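Local coordinates for melanin biosynthesis protein TyrA, putative (Shewanella oneidensis, PDB 2IIZ) that binds heme b and probably acts as a peroxidase of the dye-decolorizing (DyP-type) family, at residues Lys220-Lys232 with Ser274-Leu287. Numbering follows the deposited sequence.
Sequences KPLTSHIKRVNLK and SMVFGDGAGNHDHL. With HEM (protoporphyrin IX containing Fe), chain C.
R228 of helix 225-228 points toward S274 in helix 266-276 and N283 in the loop after it. R228 CB faces S274 OG, and R228 CG lies 4.0 Å from D285 CB. Bends at chi2 (-80°) and chi3 (86°) fold the chain back, bringing R228 CD to 3.3 Å from N283 O and letting R228 NE donate to L222 O at 3.0 Å. R228 NH1 binds S274 O (3.1 Å), which lies near the guanidinium plane although the donor sits above the carbonyl plane; D279 CB comes over one face near R228 NH2. With an alanine here, L222 O and S274 O would probably lose these donors and a gap would open between helix 225-228 and that loop. Beside this lies the proximal side of the heme, as in DyP-type peroxidases: H225 NE2 ligates the iron at 2.1 Å, while H225 ND1 donates to D285 OD2 (2.6 Å) on its syn side, a bond tilted from both ring and carboxylate planes, themselves 26° apart. D285 OD1 accepts from L287 N, an Asx turn that would limit rotation of the carboxylate. L287 CD2 covers one face of the H225 ring, and the selenium of selenomethionine M275 lies at its edge. Farther out, T223 CB sits over the H286 ring, 3.7 Å from its centroid, and H286 N donates to T223 O.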
ATOM      1  N   LYS A 220       1.577 -30.937 -21.045  1.00 38.47           N
ATOM      2  CA  LYS A 220       2.480 -29.990 -20.350  1.00 36.65           C
ATOM      3  C   LYS A 220       3.789 -29.826 -21.121  1.00 34.62           C
ATOM      4  O   LYS A 220       4.529 -30.814 -21.281  1.00 33.87           O
ATOM      5  CB  LYS A 220       2.826 -30.470 -18.921  1.00 36.75           C
ATOM      6  CG  LYS A 220       1.788 -30.185 -17.836  1.00 40.48           C
ATOM      7  CD  LYS A 220       2.213 -30.757 -16.474  1.00 39.47           C
ATOM      8  CE  LYS A 220       1.065 -30.708 -15.449  1.00 40.99           C
ATOM      9  NZ  LYS A 220       1.519 -30.862 -14.028  1.00 37.73           N
ATOM     10  N   PRO A 221       4.079 -28.595 -21.602  1.00 32.56           N
ATOM     11  CA  PRO A 221       5.366 -28.364 -22.248  1.00 33.15           C
ATOM     12  C   PRO A 221       6.513 -28.424 -21.253  1.00 33.39           C
ATOM     13  O   PRO A 221       6.360 -28.000 -20.105  1.00 33.98           O
ATOM     14  CB  PRO A 221       5.239 -26.959 -22.850  1.00 33.55           C
ATOM     15  CG  PRO A 221       3.823 -26.530 -22.655  1.00 32.27           C
ATOM     16  CD  PRO A 221       3.247 -27.375 -21.581  1.00 34.43           C
ATOM     17  N   LEU A 222       7.650 -28.952 -21.696  1.00 32.75           N
ATOM     18  CA  LEU A 222       8.810 -29.120 -20.819  1.00 32.47           C
ATOM     19  C   LEU A 222       9.359 -27.789 -20.287  1.00 32.35           C
ATOM     20  O   LEU A 222      10.094 -27.770 -19.304  1.00 30.12           O
ATOM     21  CB  LEU A 222       9.901 -29.933 -21.522  1.00 31.17           C
ATOM     22  CG  LEU A 222       9.754 -31.461 -21.393  1.00 34.35           C
ATOM     23  CD1 LEU A 222       8.360 -31.961 -21.792  1.00 33.78           C
ATOM     24  CD2 LEU A 222      10.830 -32.179 -22.224  1.00 27.57           C
ATOM     25  N   THR A 223       8.987 -26.688 -20.943  1.00 34.08           N
ATOM     26  CA  THR A 223       9.356 -25.332 -20.511  1.00 33.10           C
ATOM     27  C   THR A 223       8.315 -24.622 -19.666  1.00 33.72           C
ATOM     28  O   THR A 223       8.431 -23.416 -19.434  1.00 34.25           O
ATOM     29  CB  THR A 223       9.584 -24.438 -21.743  1.00 33.76           C
ATOM     30  OG1 THR A 223       8.433 -24.516 -22.596  1.00 32.90           O
ATOM     31  CG2 THR A 223      10.838 -24.874 -22.512  1.00 31.54           C
ATOM     32  N   SER A 224       7.290 -25.335 -19.206  1.00 34.33           N
ATOM     33  CA  SER A 224       6.202 -24.680 -18.462  1.00 33.57           C
ATOM     34  C   SER A 224       6.506 -24.636 -16.970  1.00 31.91           C
ATOM     35  O   SER A 224       7.121 -25.568 -16.445  1.00 29.11           O
ATOM     36  CB  SER A 224       4.878 -25.406 -18.689  1.00 35.23           C
ATOM     37  OG  SER A 224       4.962 -26.733 -18.230  1.00 30.64           O
ATOM     38  N   HIS A 225       6.075 -23.565 -16.300  1.00 29.35           N
ATOM     39  CA  HIS A 225       6.337 -23.386 -14.866  1.00 31.41           C
ATOM     40  C   HIS A 225       6.053 -24.629 -14.010  1.00 32.10           C
ATOM     41  O   HIS A 225       6.884 -25.009 -13.197  1.00 35.14           O
ATOM     42  CB  HIS A 225       5.543 -22.200 -14.286  1.00 32.29           C
ATOM     43  CG  HIS A 225       5.970 -21.805 -12.910  1.00 32.40           C
ATOM     44  ND1 HIS A 225       7.291 -21.769 -12.519  1.00 32.30           N
ATOM     45  CD2 HIS A 225       5.250 -21.424 -11.830  1.00 43.44           C
ATOM     46  CE1 HIS A 225       7.365 -21.387 -11.257  1.00 40.09           C
ATOM     47  NE2 HIS A 225       6.139 -21.168 -10.813  1.00 40.25           N
ATOM     48  N   ILE A 226       4.888 -25.241 -14.205  1.00 32.28           N
ATOM     49  CA  ILE A 226       4.394 -26.371 -13.378  1.00 34.55           C
ATOM     50  C   ILE A 226       5.114 -27.697 -13.683  1.00 36.20           C
ATOM     51  O   ILE A 226       5.149 -28.614 -12.838  1.00 37.71           O
ATOM     52  CB  ILE A 226       2.856 -26.599 -13.620  1.00 34.79           C
ATOM     53  CG1 ILE A 226       2.077 -25.322 -13.394  1.00 34.16           C
ATOM     54  CG2 ILE A 226       2.273 -27.634 -12.714  1.00 38.29           C
ATOM     55  CD1 ILE A 226       2.479 -24.589 -12.189  1.00 39.81           C
ATOM     56  N   LYS A 227       5.664 -27.806 -14.882  1.00 33.85           N
ATOM     57  CA  LYS A 227       6.411 -28.997 -15.257  1.00 36.43           C
ATOM     58  C   LYS A 227       7.752 -28.919 -14.555  1.00 37.14           C
ATOM     59  O   LYS A 227       8.278 -29.917 -14.087  1.00 36.74           O
ATOM     60  CB  LYS A 227       6.596 -29.058 -16.784  1.00 34.83           C
ATOM     61  CG  LYS A 227       7.301 -30.322 -17.311  1.00 37.87           C
ATOM     62  CD  LYS A 227       6.614 -31.592 -16.847  1.00 29.56           C
ATOM     63  CE  LYS A 227       7.020 -32.785 -17.695  1.00 34.14           C
ATOM     64  NZ  LYS A 227       6.254 -34.024 -17.336  1.00 34.10           N
ATOM     65  N   ARG A 228       8.278 -27.699 -14.481  1.00 39.68           N
ATOM     66  CA  ARG A 228       9.630 -27.438 -13.998  1.00 39.46           C
ATOM     67  C   ARG A 228       9.747 -27.519 -12.484  1.00 37.41           C
ATOM     68  O   ARG A 228      10.777 -27.926 -11.955  1.00 38.86           O
ATOM     69  CB  ARG A 228      10.063 -26.038 -14.447  1.00 41.83           C
ATOM     70  CG  ARG A 228      10.268 -25.869 -15.958  1.00 40.13           C
ATOM     71  CD  ARG A 228      11.602 -26.398 -16.408  1.00 36.43           C
ATOM     72  NE  ARG A 228      11.529 -27.842 -16.677  1.00 40.65           N
ATOM     73  CZ  ARG A 228      12.250 -28.766 -16.065  1.00 31.90           C
ATOM     74  NH1 ARG A 228      13.125 -28.445 -15.133  1.00 42.73           N
ATOM     75  NH2 ARG A 228      12.091 -30.028 -16.387  1.00 43.13           N
ATOM     76  N   VAL A 229       8.697 -27.132 -11.788  1.00 34.19           N
ATOM     77  CA  VAL A 229       8.718 -27.082 -10.319  1.00 35.04           C
ATOM     78  C   VAL A 229       7.915 -28.201  -9.630  1.00 36.27           C
ATOM     79  O   VAL A 229       7.752 -28.179  -8.406  1.00 40.14           O
ATOM     80  CB  VAL A 229       8.169 -25.727  -9.790  1.00 34.11           C
ATOM     81  CG1 VAL A 229       8.974 -24.559 -10.331  1.00 37.06           C
ATOM     82  CG2 VAL A 229       6.712 -25.586 -10.154  1.00 30.29           C
ATOM     83  N   ASN A 230       7.404 -29.160 -10.394  1.00 37.53           N
ATOM     84  CA  ASN A 230       6.879 -30.399  -9.825  1.00 38.19           C
ATOM     85  C   ASN A 230       7.934 -31.478  -9.995  1.00 39.65           C
ATOM     86  O   ASN A 230       8.103 -32.017 -11.083  1.00 38.64           O
ATOM     87  CB  ASN A 230       5.569 -30.844 -10.489  1.00 37.44           C
ATOM     88  CG  ASN A 230       4.964 -32.075  -9.813  1.00 42.60           C
ATOM     89  OD1 ASN A 230       5.493 -33.195  -9.933  1.00 37.49           O
ATOM     90  ND2 ASN A 230       3.855 -31.877  -9.092  1.00 42.48           N
ATOM     91  N   LEU A 231       8.626 -31.771  -8.896  1.00 42.03           N
ATOM     92  CA  LEU A 231       9.743 -32.705  -8.858  1.00 42.48           C
ATOM     93  C   LEU A 231       9.445 -33.891  -7.944  1.00 43.73           C
ATOM     94  O   LEU A 231       8.568 -33.839  -7.073  1.00 44.04           O
ATOM     95  CB  LEU A 231      10.995 -31.984  -8.345  1.00 42.28           C
ATOM     96  CG  LEU A 231      11.329 -30.666  -9.061  1.00 43.63           C
ATOM     97  CD1 LEU A 231      12.305 -29.799  -8.263  1.00 38.13           C
ATOM     98  CD2 LEU A 231      11.869 -30.975 -10.469  1.00 41.56           C
ATOM     99  N   LYS A 232      10.193 -34.961  -8.165  1.00 44.40           N
ATOM    100  CA  LYS A 232      10.135 -36.139  -7.325  1.00 45.34           C
ATOM    101  C   LYS A 232      11.555 -36.466  -6.878  1.00 43.27           C
ATOM    102  O   LYS A 232      12.519 -36.206  -7.604  1.00 41.54           O
ATOM    103  CB  LYS A 232       9.489 -37.312  -8.078  1.00 45.94           C
ATOM    104  CG  LYS A 232       7.963 -37.167  -8.199  1.00 51.53           C
ATOM    105  CD  LYS A 232       7.320 -38.241  -9.077  1.00 54.93           C
ATOM    106  CE  LYS A 232       5.802 -38.062  -9.116  1.00 57.93           C
ATOM    107  N   SER A 274      15.972 -26.190 -11.211  1.00 32.16           N
ATOM    108  CA  SER A 274      15.116 -26.652 -12.307  1.00 32.37           C
ATOM    109  C   SER A 274      14.468 -25.516 -13.115  1.00 33.03           C
ATOM    110  O   SER A 274      14.255 -25.675 -14.319  1.00 31.86           O
ATOM    111  CB  SER A 274      14.031 -27.594 -11.789  1.00 31.57           C
ATOM    112  OG  SER A 274      13.006 -27.724 -12.749  1.00 31.33           O
HETATM  113  N   MSE A 275      14.157 -24.386 -12.468  1.00 31.88           N
HETATM  114  CA  MSE A 275      13.614 -23.229 -13.186  1.00 32.53           C
HETATM  115  C   MSE A 275      14.670 -22.482 -14.002  1.00 33.33           C
HETATM  116  O   MSE A 275      14.454 -22.185 -15.169  1.00 35.00           O
HETATM  117  CB  MSE A 275      12.978 -22.221 -12.222  1.00 33.25           C
HETATM  118  CG  MSE A 275      11.805 -22.742 -11.416  1.00 31.19           C
HETATM  119 SE   MSE A 275      11.028 -21.386 -10.319  0.70 35.83          SE
HETATM  120  CE  MSE A 275      11.195 -19.877 -11.364  1.00 39.76           C
ATOM    121  N   VAL A 276      15.802 -22.169 -13.383  1.00 33.37           N
ATOM    122  CA  VAL A 276      16.857 -21.392 -14.045  1.00 35.61           C
ATOM    123  C   VAL A 276      17.609 -22.205 -15.107  1.00 36.34           C
ATOM    124  O   VAL A 276      17.727 -21.802 -16.272  1.00 35.86           O
ATOM    125  CB  VAL A 276      17.902 -20.858 -13.022  1.00 36.16           C
ATOM    126  CG1 VAL A 276      19.172 -20.308 -13.744  1.00 34.78           C
ATOM    127  CG2 VAL A 276      17.273 -19.785 -12.150  1.00 34.30           C
ATOM    128  N   PHE A 277      18.112 -23.355 -14.677  1.00 36.61           N
ATOM    129  CA  PHE A 277      18.942 -24.214 -15.506  1.00 35.64           C
ATOM    130  C   PHE A 277      18.177 -25.246 -16.328  1.00 34.87           C
ATOM    131  O   PHE A 277      18.677 -25.722 -17.333  1.00 37.18           O
ATOM    132  CB  PHE A 277      19.961 -24.891 -14.611  1.00 36.49           C
ATOM    133  CG  PHE A 277      20.977 -23.944 -14.076  1.00 39.76           C
ATOM    134  CD1 PHE A 277      22.059 -23.559 -14.859  1.00 45.60           C
ATOM    135  CD2 PHE A 277      20.861 -23.427 -12.805  1.00 43.40           C
ATOM    136  CE1 PHE A 277      23.014 -22.667 -14.366  1.00 47.28           C
ATOM    137  CE2 PHE A 277      21.807 -22.540 -12.305  1.00 44.72           C
ATOM    138  CZ  PHE A 277      22.882 -22.157 -13.080  1.00 44.56           C
ATOM    139  N   GLY A 278      16.970 -25.598 -15.906  1.00 35.92           N
ATOM    140  CA  GLY A 278      16.101 -26.447 -16.707  1.00 35.20           C
ATOM    141  C   GLY A 278      16.365 -27.927 -16.520  1.00 35.90           C
ATOM    142  O   GLY A 278      17.101 -28.349 -15.617  1.00 36.11           O
ATOM    143  N   ASP A 279      15.757 -28.717 -17.397  1.00 35.58           N
ATOM    144  CA  ASP A 279      15.694 -30.160 -17.220  1.00 34.15           C
ATOM    145  C   ASP A 279      16.935 -30.954 -17.562  1.00 33.75           C
ATOM    146  O   ASP A 279      17.003 -32.125 -17.205  1.00 34.87           O
ATOM    147  CB  ASP A 279      14.524 -30.733 -18.014  1.00 33.47           C
ATOM    148  CG  ASP A 279      14.752 -30.717 -19.499  1.00 33.13           C
ATOM    149  OD1 ASP A 279      15.772 -30.160 -19.963  1.00 36.91           O
ATOM    150  OD2 ASP A 279      13.887 -31.270 -20.209  1.00 27.21           O
ATOM    151  N   GLY A 280      17.907 -30.359 -18.248  1.00 35.31           N
ATOM    152  CA  GLY A 280      19.084 -31.146 -18.726  1.00 35.95           C
ATOM    153  C   GLY A 280      19.203 -31.276 -20.245  1.00 36.43           C
ATOM    154  O   GLY A 280      20.308 -31.432 -20.779  1.00 36.96           O
ATOM    155  N   ALA A 281      18.068 -31.218 -20.944  1.00 36.47           N
ATOM    156  CA  ALA A 281      18.054 -30.978 -22.389  1.00 35.93           C
ATOM    157  C   ALA A 281      17.733 -29.514 -22.610  1.00 36.86           C
ATOM    158  O   ALA A 281      17.147 -29.160 -23.624  1.00 38.69           O
ATOM    159  CB  ALA A 281      17.017 -31.850 -23.085  1.00 35.09           C
ATOM    160  N   GLY A 282      18.107 -28.665 -21.656  1.00 36.02           N
ATOM    161  CA  GLY A 282      17.995 -27.234 -21.827  1.00 35.81           C
ATOM    162  C   GLY A 282      16.571 -26.746 -21.981  1.00 36.47           C
ATOM    163  O   GLY A 282      16.327 -25.815 -22.739  1.00 38.66           O
ATOM    164  N   ASN A 283      15.633 -27.373 -21.262  1.00 35.87           N
ATOM    165  CA  ASN A 283      14.266 -26.882 -21.153  1.00 33.04           C
ATOM    166  C   ASN A 283      14.106 -26.168 -19.824  1.00 32.93           C
ATOM    167  O   ASN A 283      13.872 -26.793 -18.789  1.00 33.91           O
ATOM    168  CB  ASN A 283      13.267 -28.026 -21.264  1.00 31.06           C
ATOM    169  CG  ASN A 283      13.285 -28.671 -22.615  1.00 32.97           C
ATOM    170  OD1 ASN A 283      12.915 -28.053 -23.606  1.00 38.17           O
ATOM    171  ND2 ASN A 283      13.720 -29.924 -22.674  1.00 26.97           N
ATOM    172  N   HIS A 284      14.236 -24.850 -19.848  1.00 33.33           N
ATOM    173  CA  HIS A 284      14.095 -24.053 -18.632  1.00 31.74           C
ATOM    174  C   HIS A 284      12.674 -23.514 -18.527  1.00 32.94           C
ATOM    175  O   HIS A 284      11.819 -23.843 -19.353  1.00 33.67           O
ATOM    176  CB  HIS A 284      15.155 -22.940 -18.589  1.00 31.67           C
ATOM    177  CG  HIS A 284      14.993 -21.887 -19.644  1.00 27.08           C
ATOM    178  ND1 HIS A 284      15.756 -21.861 -20.791  1.00 18.43           N
ATOM    179  CD2 HIS A 284      14.156 -20.819 -19.724  1.00 33.54           C
ATOM    180  CE1 HIS A 284      15.395 -20.825 -21.529  1.00 26.46           C
ATOM    181  NE2 HIS A 284      14.427 -20.177 -20.906  1.00 26.47           N
ATOM    182  N   ASP A 285      12.434 -22.687 -17.511  1.00 32.88           N
ATOM    183  CA  ASP A 285      11.116 -22.158 -17.203  1.00 32.48           C
ATOM    184  C   ASP A 285      10.896 -20.838 -17.932  1.00 31.83           C
ATOM    185  O   ASP A 285      11.456 -19.788 -17.584  1.00 28.87           O
ATOM    186  CB  ASP A 285      10.995 -21.958 -15.686  1.00 35.45           C
ATOM    187  CG  ASP A 285       9.648 -21.402 -15.254  1.00 34.47           C
ATOM    188  OD1 ASP A 285       8.829 -21.052 -16.108  1.00 33.31           O
ATOM    189  OD2 ASP A 285       9.413 -21.323 -14.039  1.00 39.95           O
ATOM    190  N   HIS A 286      10.061 -20.880 -18.956  1.00 31.28           N
ATOM    191  CA  HIS A 286       9.835 -19.683 -19.765  1.00 29.14           C
ATOM    192  C   HIS A 286       9.097 -18.556 -19.064  1.00 27.32           C
ATOM    193  O   HIS A 286       9.007 -17.470 -19.616  1.00 22.35           O
ATOM    194  CB  HIS A 286       9.140 -20.056 -21.063  1.00 31.42           C
ATOM    195  CG  HIS A 286      10.066 -20.675 -22.068  1.00 29.75           C
ATOM    196  ND1 HIS A 286       9.803 -20.673 -23.417  1.00 31.05           N
ATOM    197  CD2 HIS A 286      11.253 -21.308 -21.914  1.00 26.52           C
ATOM    198  CE1 HIS A 286      10.788 -21.286 -24.054  1.00 36.37           C
ATOM    199  NE2 HIS A 286      11.679 -21.682 -23.164  1.00 35.56           N
ATOM    200  N   LEU A 287       8.580 -18.812 -17.857  1.00 25.51           N
ATOM    201  CA  LEU A 287       7.925 -17.777 -17.056  1.00 28.29           C
ATOM    202  C   LEU A 287       8.975 -16.742 -16.699  1.00 30.50           C
ATOM    203  O   LEU A 287       8.673 -15.541 -16.560  1.00 26.89           O
ATOM    204  CB  LEU A 287       7.298 -18.360 -15.784  1.00 27.13           C
ATOM    205  CG  LEU A 287       6.563 -17.388 -14.841  1.00 34.30           C
ATOM    206  CD1 LEU A 287       5.526 -16.557 -15.569  1.00 32.10           C
ATOM    207  CD2 LEU A 287       5.891 -18.136 -13.673  1.00 35.25           C
TER
HETATM  208  CHA HEM C 400       2.807 -23.410  -9.115  1.00 32.19           C
HETATM  209  CHB HEM C 400       3.109 -18.740 -10.257  1.00 28.51           C
HETATM  210  CHC HEM C 400       7.614 -18.569  -8.658  1.00 30.85           C
HETATM  211  CHD HEM C 400       7.162 -23.049  -7.006  1.00 30.50           C
HETATM  212  C1A HEM C 400       2.506 -22.163  -9.597  1.00 37.29           C
HETATM  213  C2A HEM C 400       1.274 -21.798 -10.264  1.00 29.86           C
HETATM  214  C3A HEM C 400       1.377 -20.493 -10.574  1.00 30.40           C
HETATM  215  C4A HEM C 400       2.654 -20.018 -10.112  1.00 28.44           C
HETATM  216  CMA HEM C 400       0.343 -19.615 -11.296  1.00 30.12           C
HETATM  217  CAA HEM C 400       0.090 -22.754 -10.546  1.00 33.95           C
HETATM  218  CBA HEM C 400      -0.941 -22.748  -9.399  1.00 34.73           C
HETATM  219  CGA HEM C 400      -0.458 -23.570  -8.225  1.00 34.44           C
HETATM  220  O1A HEM C 400      -0.069 -22.984  -7.172  1.00 25.83           O
HETATM  221  O2A HEM C 400      -0.459 -24.828  -8.323  1.00 35.77           O
HETATM  222  C1B HEM C 400       4.357 -18.305  -9.937  1.00 21.14           C
HETATM  223  C2B HEM C 400       4.850 -16.966 -10.180  1.00 25.79           C
HETATM  224  C3B HEM C 400       6.110 -16.920  -9.732  1.00 28.26           C
HETATM  225  C4B HEM C 400       6.426 -18.224  -9.200  1.00 27.03           C
HETATM  226  CMB HEM C 400       4.003 -15.855 -10.843  1.00 34.93           C
HETATM  227  CAB HEM C 400       7.114 -15.757  -9.731  1.00 30.78           C
HETATM  228  CBB HEM C 400       7.135 -14.873 -10.718  1.00 39.88           C
HETATM  229  C1C HEM C 400       7.877 -19.779  -8.097  1.00 28.02           C
HETATM  230  C2C HEM C 400       9.151 -20.150  -7.539  1.00 30.05           C
HETATM  231  C3C HEM C 400       9.036 -21.398  -7.076  1.00 30.86           C
HETATM  232  C4C HEM C 400       7.676 -21.830  -7.334  1.00 24.42           C
HETATM  233  CMC HEM C 400      10.366 -19.208  -7.531  1.00 32.43           C
HETATM  234  CAC HEM C 400      10.101 -22.272  -6.387  1.00 35.17           C
HETATM  235  CBC HEM C 400      11.367 -21.895  -6.164  1.00 37.61           C
HETATM  236  C1D HEM C 400       5.951 -23.554  -7.393  1.00 31.64           C
HETATM  237  C2D HEM C 400       5.455 -24.851  -7.015  1.00 32.26           C
HETATM  238  C3D HEM C 400       4.094 -24.965  -7.675  1.00 36.95           C
HETATM  239  C4D HEM C 400       3.914 -23.724  -8.380  1.00 36.39           C
HETATM  240  CMD HEM C 400       6.172 -25.897  -6.134  1.00 36.77           C
HETATM  241  CAD HEM C 400       3.105 -26.142  -7.623  1.00 36.72           C
HETATM  242  CBD HEM C 400       3.324 -26.983  -8.870  1.00 36.79           C
HETATM  243  CGD HEM C 400       2.626 -28.321  -8.790  1.00 39.04           C
HETATM  244  O1D HEM C 400       1.580 -28.489  -9.490  1.00 41.41           O
HETATM  245  O2D HEM C 400       3.120 -29.200  -8.037  1.00 26.96           O
HETATM  246  NA  HEM C 400       3.333 -21.057  -9.517  1.00 23.70           N
HETATM  247  NB  HEM C 400       5.343 -19.054  -9.333  1.00 29.20           N
HETATM  248  NC  HEM C 400       6.985 -20.816  -7.961  1.00 24.03           N
HETATM  249  ND  HEM C 400       5.022 -22.918  -8.193  1.00 34.86           N
HETATM  250 FE   HEM C 400       5.231 -20.999  -8.945  1.00 31.37          FE